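Local atomic coordinates of titin (Homo sapiens, PDB entry 2A38), a protein that probably serves as a giant modular scaffold of the muscle sarcomere, here represented by its N-terminal pair of immunoglobulin domains Z1 and Z2. Residues Ile67-Ser79 against Ala89-Thr101. Residues are numbered along the deposited sequence; the frame is centred on the assembly and turned at random.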
# COMPACT_ATOMS: atom_id res chain seq x y z
N ILE A 67 -8.14 8.28 9.14
CA ILE A 67 -7.69 8.28 7.76
C ILE A 67 -7.59 6.80 7.40
O ILE A 67 -6.74 6.09 7.94
CB ILE A 67 -6.31 8.93 7.59
CG1 ILE A 67 -6.34 10.36 8.15
CG2 ILE A 67 -5.93 8.95 6.12
CD1 ILE A 67 -5.02 11.09 8.05
N PRO A 68 -8.47 6.31 6.51
CA PRO A 68 -8.49 4.91 6.07
C PRO A 68 -7.13 4.40 5.60
O PRO A 68 -6.47 3.63 6.31
CB PRO A 68 -9.54 4.92 4.96
CG PRO A 68 -10.52 5.94 5.46
CD PRO A 68 -9.60 7.05 5.91
N ALA A 69 -6.70 4.82 4.41
CA ALA A 69 -5.41 4.40 3.89
C ALA A 69 -4.46 5.58 4.02
O ALA A 69 -4.51 6.52 3.23
CB ALA A 69 -5.54 3.99 2.43
N VAL A 70 -3.59 5.54 5.02
CA VAL A 70 -2.65 6.63 5.24
C VAL A 70 -1.54 6.69 4.21
O VAL A 70 -0.98 5.67 3.82
CB VAL A 70 -2.01 6.53 6.63
CG1 VAL A 70 -1.08 7.71 6.87
CG2 VAL A 70 -3.09 6.49 7.68
N THR A 71 -1.23 7.91 3.77
CA THR A 71 -0.17 8.11 2.79
C THR A 71 0.93 8.95 3.44
O THR A 71 0.68 9.62 4.44
CB THR A 71 -0.70 8.83 1.55
OG1 THR A 71 -1.15 10.14 1.91
CG2 THR A 71 -1.87 8.06 0.95
N LYS A 72 2.13 8.91 2.88
CA LYS A 72 3.25 9.68 3.43
C LYS A 72 2.97 11.18 3.39
O LYS A 72 3.57 11.95 4.12
CB LYS A 72 4.53 9.38 2.66
CG LYS A 72 5.20 8.08 3.04
CD LYS A 72 6.43 7.83 2.18
CE LYS A 72 7.18 6.60 2.63
NZ LYS A 72 8.31 6.26 1.72
N ALA A 73 2.05 11.57 2.51
CA ALA A 73 1.70 12.97 2.35
C ALA A 73 0.75 13.46 3.45
O ALA A 73 0.37 14.63 3.47
CB ALA A 73 1.06 13.18 0.98
N ASN A 74 0.38 12.57 4.37
CA ASN A 74 -0.53 12.90 5.46
C ASN A 74 0.15 13.19 6.79
O ASN A 74 -0.45 13.78 7.69
CB ASN A 74 -1.55 11.78 5.66
CG ASN A 74 -2.56 11.70 4.53
OD1 ASN A 74 -3.22 10.68 4.36
ND2 ASN A 74 -2.68 12.78 3.77
N SER A 75 1.41 12.79 6.94
CA SER A 75 2.10 13.04 8.19
C SER A 75 2.14 14.55 8.47
O SER A 75 1.80 15.36 7.62
CB SER A 75 3.50 12.44 8.15
OG SER A 75 4.26 12.98 7.09
N GLY A 76 2.56 14.92 9.67
CA GLY A 76 2.63 16.32 10.02
C GLY A 76 1.89 16.58 11.31
O GLY A 76 1.56 15.64 12.04
N ARG A 77 1.62 17.86 11.60
CA ARG A 77 0.90 18.22 12.81
C ARG A 77 -0.59 18.33 12.62
O ARG A 77 -1.06 19.03 11.72
CB ARG A 77 1.39 19.56 13.35
CG ARG A 77 2.75 19.51 13.97
CD ARG A 77 2.99 20.76 14.78
NE ARG A 77 4.29 20.75 15.43
CZ ARG A 77 4.67 21.63 16.35
NH1 ARG A 77 3.83 22.59 16.74
NH2 ARG A 77 5.89 21.55 16.88
N TYR A 78 -1.32 17.64 13.47
CA TYR A 78 -2.78 17.68 13.44
C TYR A 78 -3.21 18.25 14.78
O TYR A 78 -2.67 17.87 15.82
CB TYR A 78 -3.36 16.28 13.29
CG TYR A 78 -3.22 15.72 11.90
CD1 TYR A 78 -1.96 15.35 11.39
CD2 TYR A 78 -4.34 15.56 11.08
CE1 TYR A 78 -1.84 14.85 10.10
CE2 TYR A 78 -4.23 15.06 9.80
CZ TYR A 78 -2.98 14.70 9.31
OH TYR A 78 -2.90 14.22 8.04
N SER A 79 -4.16 19.16 14.76
CA SER A 79 -4.64 19.74 16.00
C SER A 79 -6.15 19.78 16.03
O SER A 79 -6.81 19.79 15.00
CB SER A 79 -4.07 21.14 16.19
OG SER A 79 -4.51 22.00 15.16
N ALA A 89 -10.05 25.72 23.63
CA ALA A 89 -8.95 24.81 23.95
C ALA A 89 -8.42 24.19 22.67
O ALA A 89 -9.15 24.03 21.70
CB ALA A 89 -9.43 23.72 24.90
N THR A 90 -7.14 23.84 22.67
CA THR A 90 -6.52 23.22 21.51
C THR A 90 -5.62 22.10 21.98
O THR A 90 -5.03 22.18 23.05
CB THR A 90 -5.68 24.25 20.73
OG1 THR A 90 -6.54 25.24 20.18
CG2 THR A 90 -4.90 23.57 19.62
N SER A 91 -5.55 21.03 21.19
CA SER A 91 -4.71 19.89 21.49
C SER A 91 -4.02 19.56 20.18
O SER A 91 -4.68 19.43 19.16
CB SER A 91 -5.55 18.71 21.94
OG SER A 91 -4.74 17.62 22.36
N THR A 92 -2.70 19.44 20.18
CA THR A 92 -1.96 19.15 18.96
C THR A 92 -1.05 17.93 19.11
O THR A 92 -0.41 17.74 20.14
CB THR A 92 -1.12 20.38 18.54
OG1 THR A 92 -1.99 21.46 18.17
CG2 THR A 92 -0.22 20.05 17.35
N ALA A 93 -1.02 17.11 18.06
CA ALA A 93 -0.19 15.90 18.03
C ALA A 93 0.43 15.77 16.65
O ALA A 93 0.04 16.46 15.71
CB ALA A 93 -1.03 14.66 18.35
N GLU A 94 1.41 14.88 16.52
CA GLU A 94 2.06 14.70 15.24
C GLU A 94 1.83 13.31 14.67
O GLU A 94 1.79 12.31 15.40
CB GLU A 94 3.56 14.95 15.39
CG GLU A 94 4.30 14.94 14.08
CD GLU A 94 5.80 14.71 14.26
OE1 GLU A 94 6.42 15.45 15.05
OE2 GLU A 94 6.34 13.78 13.61
N LEU A 95 1.64 13.24 13.35
CA LEU A 95 1.44 11.97 12.68
C LEU A 95 2.70 11.64 11.88
O LEU A 95 3.10 12.41 11.00
CB LEU A 95 0.23 12.04 11.73
CG LEU A 95 0.04 10.84 10.79
CD1 LEU A 95 -0.17 9.58 11.60
CD2 LEU A 95 -1.15 11.08 9.88
N LEU A 96 3.34 10.52 12.20
CA LEU A 96 4.55 10.10 11.51
C LEU A 96 4.24 8.84 10.72
O LEU A 96 3.84 7.82 11.29
CB LEU A 96 5.66 9.81 12.51
CG LEU A 96 6.93 9.18 11.93
CD1 LEU A 96 7.45 10.05 10.80
CD2 LEU A 96 7.97 9.00 13.03
N VAL A 97 4.41 8.90 9.40
CA VAL A 97 4.12 7.76 8.55
C VAL A 97 5.37 6.97 8.18
O VAL A 97 6.32 7.51 7.61
CB VAL A 97 3.41 8.21 7.25
CG1 VAL A 97 3.05 7.01 6.40
CG2 VAL A 97 2.17 9.01 7.61
N LYS A 98 5.36 5.68 8.52
CA LYS A 98 6.49 4.78 8.24
C LYS A 98 6.33 4.12 6.88
O LYS A 98 5.30 3.53 6.57
CB LYS A 98 6.59 3.71 9.34
CG LYS A 98 7.66 2.66 9.10
CD LYS A 98 9.03 3.29 8.87
CE LYS A 98 10.03 2.29 8.29
NZ LYS A 98 11.29 2.95 7.86
N ALA A 99 7.37 4.23 6.05
CA ALA A 99 7.37 3.63 4.71
C ALA A 99 7.11 2.13 4.77
O ALA A 99 7.68 1.42 5.60
CB ALA A 99 8.70 3.90 4.02
N GLU A 100 6.24 1.67 3.89
CA GLU A 100 5.88 0.26 3.82
C GLU A 100 6.72 -0.49 2.79
O GLU A 100 7.04 0.05 1.73
CB GLU A 100 4.39 0.13 3.47
CG GLU A 100 3.92 -1.28 3.17
CD GLU A 100 2.51 -1.30 2.59
OE1 GLU A 100 2.23 -0.50 1.67
OE2 GLU A 100 1.69 -2.14 3.04
N THR A 101 7.07 -1.73 3.12
CA THR A 101 7.85 -2.56 2.21
C THR A 101 7.40 -4.02 2.30
O THR A 101 6.85 -4.45 3.32
CB THR A 101 9.36 -2.49 2.51
OG1 THR A 101 9.60 -2.81 3.89
CG2 THR A 101 9.91 -1.11 2.18
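Gly76-Ser79 and Ala89-Lys98 run antiparallel as the two arms of a beta hairpin, their axes 4.6 Å apart at the closest. Leu95 N gives a nearly straight hydrogen bond (174°) to Gly76 O at 2.7 Å, and Tyr78 and Ala93 bond each other in both directions; Arg77 with Glu94 and Ser79 with Thr92 are the non-hydrogen-bonded pairs between and beyond. Gly76 has a positive phi, a backbone shape in which a CB would collide with the carbonyl oxygen of Ser75.

On the inner face, the ring of Tyr78 lies obliquely to Leu95, whose CD2 comes within 3.8 Å of CE1. CG of Tyr78 stands anti to its own carbonyl carbon (chi1 -74°), and the ring reaches back over the turn, where OH donates in plane to a lone pair of Asn74 O at 2.5 Å. This is the tyrosine corner familiar from Greek-key beta proteins such as immunoglobulin domains. Replacing Tyr78 with phenylalanine would probably leave Asn74 O without its hydroxyl partner and the turn less firmly tied to the strand. Phe25 from the facing sheet meets both Tyr78 and Leu95.

Further along, Val97 CG2 packs on Val70 CG1 at 3.6 Å, the two side chains passing in opposite directions, while the extended Lys72 chain brings CE to 3.4 Å from Ala99 CB, a tight fit. Ser75 OG donates to Lys72 O, 27° out of the carbonyl plane. The tyrosine bond thus ties the turn to the strand that follows it, and apolar packing of Val70 on Val97 holds the connection against the last strand of the first immunoglobulin domain.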